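Local coordinates for TatD-related deoxyribonuclease (Thermotoga maritima, PDB 1J6O), which probably acts as a metal-dependent deoxyribonuclease of the TatD family, hydrolysing ester bonds in DNA, at residues L211-P222 with N228-V237. Numbering follows the deposited sequence.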
# COMPACT_ATOMS: atom_id res chain seq x y z
N LEU A 211 -5.37 5.87 2.64
CA LEU A 211 -6.14 4.75 3.19
C LEU A 211 -5.81 3.46 2.46
O LEU A 211 -5.31 3.48 1.32
CB LEU A 211 -7.63 4.99 2.98
CG LEU A 211 -8.21 6.35 3.37
CD1 LEU A 211 -9.59 6.48 2.73
CD2 LEU A 211 -8.30 6.46 4.90
N GLU A 212 -6.07 2.34 3.11
CA GLU A 212 -5.81 1.07 2.47
C GLU A 212 -6.61 0.01 3.22
O GLU A 212 -7.04 0.23 4.36
CB GLU A 212 -4.33 0.72 2.53
CG GLU A 212 -3.87 0.21 3.90
CD GLU A 212 -2.42 -0.23 3.86
OE1 GLU A 212 -1.57 0.67 3.80
OE2 GLU A 212 -2.14 -1.46 3.85
N THR A 213 -6.86 -1.12 2.55
CA THR A 213 -7.58 -2.20 3.19
C THR A 213 -6.66 -3.40 3.33
O THR A 213 -6.77 -4.16 4.29
CB THR A 213 -8.77 -2.75 2.34
OG1 THR A 213 -8.27 -3.21 1.07
CG2 THR A 213 -9.84 -1.70 2.15
N ASP A 214 -5.72 -3.56 2.39
CA ASP A 214 -4.82 -4.69 2.39
C ASP A 214 -5.75 -5.92 2.22
O ASP A 214 -5.43 -7.04 2.63
CB ASP A 214 -4.01 -4.80 3.70
CG ASP A 214 -2.80 -5.72 3.56
OD1 ASP A 214 -2.38 -6.03 2.41
OD2 ASP A 214 -2.27 -6.14 4.62
N CYS A 215 -6.92 -5.72 1.60
CA CYS A 215 -7.86 -6.84 1.41
C CYS A 215 -7.16 -8.00 0.67
O CYS A 215 -6.37 -7.76 -0.24
CB CYS A 215 -9.11 -6.37 0.65
SG CYS A 215 -8.86 -5.78 -1.05
N PRO A 216 -7.52 -9.26 0.98
CA PRO A 216 -8.55 -9.67 1.95
C PRO A 216 -8.17 -9.62 3.42
O PRO A 216 -8.98 -9.98 4.28
CB PRO A 216 -8.84 -11.10 1.52
CG PRO A 216 -7.41 -11.62 1.23
CD PRO A 216 -6.85 -10.44 0.39
N PHE A 217 -6.97 -9.17 3.73
CA PHE A 217 -6.53 -9.12 5.12
C PHE A 217 -7.01 -7.94 6.01
O PHE A 217 -7.53 -6.94 5.49
CB PHE A 217 -5.00 -9.07 5.20
CG PHE A 217 -4.29 -10.05 4.32
CD1 PHE A 217 -4.55 -11.41 4.39
CD2 PHE A 217 -3.37 -9.58 3.37
CE1 PHE A 217 -3.90 -12.32 3.52
CE2 PHE A 217 -2.73 -10.46 2.52
CZ PHE A 217 -3.00 -11.83 2.58
N LEU A 218 -6.86 -8.12 7.32
CA LEU A 218 -7.19 -7.12 8.32
C LEU A 218 -8.43 -6.26 8.16
O LEU A 218 -8.34 -5.03 7.95
CB LEU A 218 -6.00 -6.19 8.41
CG LEU A 218 -4.64 -6.87 8.56
CD1 LEU A 218 -3.48 -5.88 8.27
CD2 LEU A 218 -4.54 -7.40 9.97
N PRO A 219 -9.61 -6.85 8.32
CA PRO A 219 -10.90 -6.18 8.19
C PRO A 219 -11.08 -5.20 9.35
O PRO A 219 -10.44 -5.37 10.38
CB PRO A 219 -11.86 -7.33 8.24
CG PRO A 219 -11.15 -8.36 9.17
CD PRO A 219 -9.76 -8.29 8.60
N PRO A 220 -11.87 -4.12 9.15
CA PRO A 220 -12.06 -3.19 10.26
C PRO A 220 -12.95 -3.84 11.32
O PRO A 220 -13.67 -4.81 11.03
CB PRO A 220 -12.70 -1.95 9.61
CG PRO A 220 -13.36 -2.48 8.40
CD PRO A 220 -12.42 -3.57 7.89
N GLN A 221 -12.88 -3.31 12.54
CA GLN A 221 -13.64 -3.80 13.69
C GLN A 221 -15.00 -4.45 13.52
O GLN A 221 -15.22 -5.59 13.96
CB GLN A 221 -13.75 -2.71 14.75
CG GLN A 221 -14.16 -3.25 16.10
CD GLN A 221 -13.27 -4.40 16.56
OE1 GLN A 221 -12.12 -4.51 16.14
NE2 GLN A 221 -13.80 -5.24 17.43
N PRO A 222 -15.96 -3.74 12.90
CA PRO A 222 -17.26 -4.38 12.75
C PRO A 222 -17.26 -5.66 11.94
O PRO A 222 -18.26 -6.38 11.92
CB PRO A 222 -18.12 -3.30 12.10
CG PRO A 222 -17.14 -2.48 11.35
CD PRO A 222 -15.93 -2.41 12.26
N ASN A 228 -11.82 -9.03 4.17
CA ASN A 228 -11.86 -7.56 4.06
C ASN A 228 -12.02 -7.22 2.57
O ASN A 228 -11.70 -8.04 1.72
CB ASN A 228 -10.54 -7.01 4.59
CG ASN A 228 -10.57 -5.51 4.84
OD1 ASN A 228 -11.62 -4.88 4.81
ND2 ASN A 228 -9.40 -4.93 5.12
N GLU A 229 -12.59 -6.06 2.28
CA GLU A 229 -12.78 -5.61 0.89
C GLU A 229 -12.84 -4.09 0.90
O GLU A 229 -13.11 -3.48 1.95
CB GLU A 229 -14.02 -6.24 0.26
CG GLU A 229 -15.31 -5.91 0.94
CD GLU A 229 -16.46 -6.55 0.22
OE1 GLU A 229 -16.90 -5.97 -0.79
OE2 GLU A 229 -16.89 -7.65 0.65
N PRO A 230 -12.62 -3.46 -0.28
CA PRO A 230 -12.63 -2.00 -0.42
C PRO A 230 -13.77 -1.21 0.18
O PRO A 230 -13.52 -0.17 0.79
CB PRO A 230 -12.51 -1.79 -1.93
CG PRO A 230 -11.63 -2.94 -2.32
CD PRO A 230 -12.31 -4.08 -1.57
N LYS A 231 -15.01 -1.66 0.03
CA LYS A 231 -16.11 -0.88 0.60
C LYS A 231 -16.07 -0.75 2.12
O LYS A 231 -16.76 0.11 2.68
CB LYS A 231 -17.45 -1.47 0.18
CG LYS A 231 -17.78 -2.77 0.87
CD LYS A 231 -19.12 -3.30 0.39
CE LYS A 231 -19.44 -4.61 1.07
NZ LYS A 231 -20.69 -5.21 0.53
N TYR A 232 -15.28 -1.57 2.81
CA TYR A 232 -15.21 -1.47 4.26
C TYR A 232 -14.28 -0.35 4.64
O TYR A 232 -14.07 -0.10 5.82
CB TYR A 232 -14.70 -2.75 4.91
CG TYR A 232 -15.63 -3.94 4.76
CD1 TYR A 232 -17.00 -3.77 4.52
CD2 TYR A 232 -15.13 -5.23 4.88
CE1 TYR A 232 -17.84 -4.87 4.41
CE2 TYR A 232 -15.96 -6.33 4.77
CZ TYR A 232 -17.31 -6.15 4.54
OH TYR A 232 -18.14 -7.25 4.45
N LEU A 233 -13.71 0.33 3.65
CA LEU A 233 -12.81 1.42 3.93
C LEU A 233 -13.55 2.54 4.68
O LEU A 233 -12.93 3.33 5.40
CB LEU A 233 -12.24 1.94 2.60
CG LEU A 233 -10.85 2.53 2.56
CD1 LEU A 233 -9.87 1.74 3.42
CD2 LEU A 233 -10.42 2.61 1.09
N LYS A 234 -14.88 2.60 4.51
CA LYS A 234 -15.66 3.64 5.20
C LYS A 234 -15.46 3.70 6.72
O LYS A 234 -15.51 4.77 7.31
CB LYS A 234 -17.15 3.48 4.89
CG LYS A 234 -17.74 2.19 5.39
CD LYS A 234 -19.06 1.87 4.68
CE LYS A 234 -20.21 2.70 5.20
NZ LYS A 234 -20.02 4.15 4.92
N TYR A 235 -15.26 2.54 7.33
CA TYR A 235 -15.06 2.44 8.77
C TYR A 235 -13.72 3.00 9.16
O TYR A 235 -13.58 3.54 10.28
CB TYR A 235 -15.18 0.98 9.22
CG TYR A 235 -16.56 0.42 8.90
CD1 TYR A 235 -17.67 0.84 9.62
CD2 TYR A 235 -16.75 -0.44 7.83
CE1 TYR A 235 -18.96 0.43 9.25
CE2 TYR A 235 -18.01 -0.86 7.46
CZ TYR A 235 -19.11 -0.42 8.17
OH TYR A 235 -20.36 -0.82 7.76
N VAL A 236 -12.74 2.89 8.26
CA VAL A 236 -11.40 3.41 8.53
C VAL A 236 -11.48 4.93 8.52
O VAL A 236 -10.89 5.60 9.36
CB VAL A 236 -10.38 2.91 7.46
CG1 VAL A 236 -9.01 3.59 7.64
CG2 VAL A 236 -10.22 1.38 7.60
N VAL A 237 -12.20 5.47 7.53
CA VAL A 237 -12.35 6.90 7.42
C VAL A 237 -13.11 7.43 8.66
O VAL A 237 -12.76 8.46 9.25
CB VAL A 237 -13.15 7.25 6.15
CG1 VAL A 237 -13.65 8.70 6.22
CG2 VAL A 237 -12.27 7.05 4.90
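N228 reaches from the returning loop that leads into helix 233-244 into the turn made by T213-P220. A chi1 of -167° swings the carboxamide away from the backbone N and into the turn, and ND2 donates to F217 O at 2.8 Å, the acceptor lying 9° out of the amide plane. T213 O stands 2.9 Å from the same ND2, and N228 N gives a second bond to P216 O (3.0 Å), approaching from above that carbonyl's plane. Cutting N228 back to an alanine would probably deprive F217 O of its ND2 donor and leave a gap beside P219 CA and P220 CD. The peptide before P216 is cis, consistent with the tight reversal here, and T213 OG1, accepting from C215 N in an ST turn, also bonds D15. Segment 211-222 starts on the last residue of strand 209-211, the eighth parallel strand of a TIM-barrel fold; D214, in this loop and predicted to bind a metal, hydrogen-bonds H19, another predicted ligand. Beside the barrel, packing is close: L211 CD1 and V237 CG2, at 3.5 Å, are nearer than ordinary van der Waals contact, while L233 CD1 lies 3.7 Å from T213 CG2; M13 of strand 13-18 touches L211, L233 and V237. P220, buried, lies with CG against Y232 CB and CB against Y235 CB; beyond it, toward solvent, P222 CG sits 3.8 Å from the Y235 ring centroid, 12° off the normal, a CH-pi contact on the face opposite the one K234 CG touches.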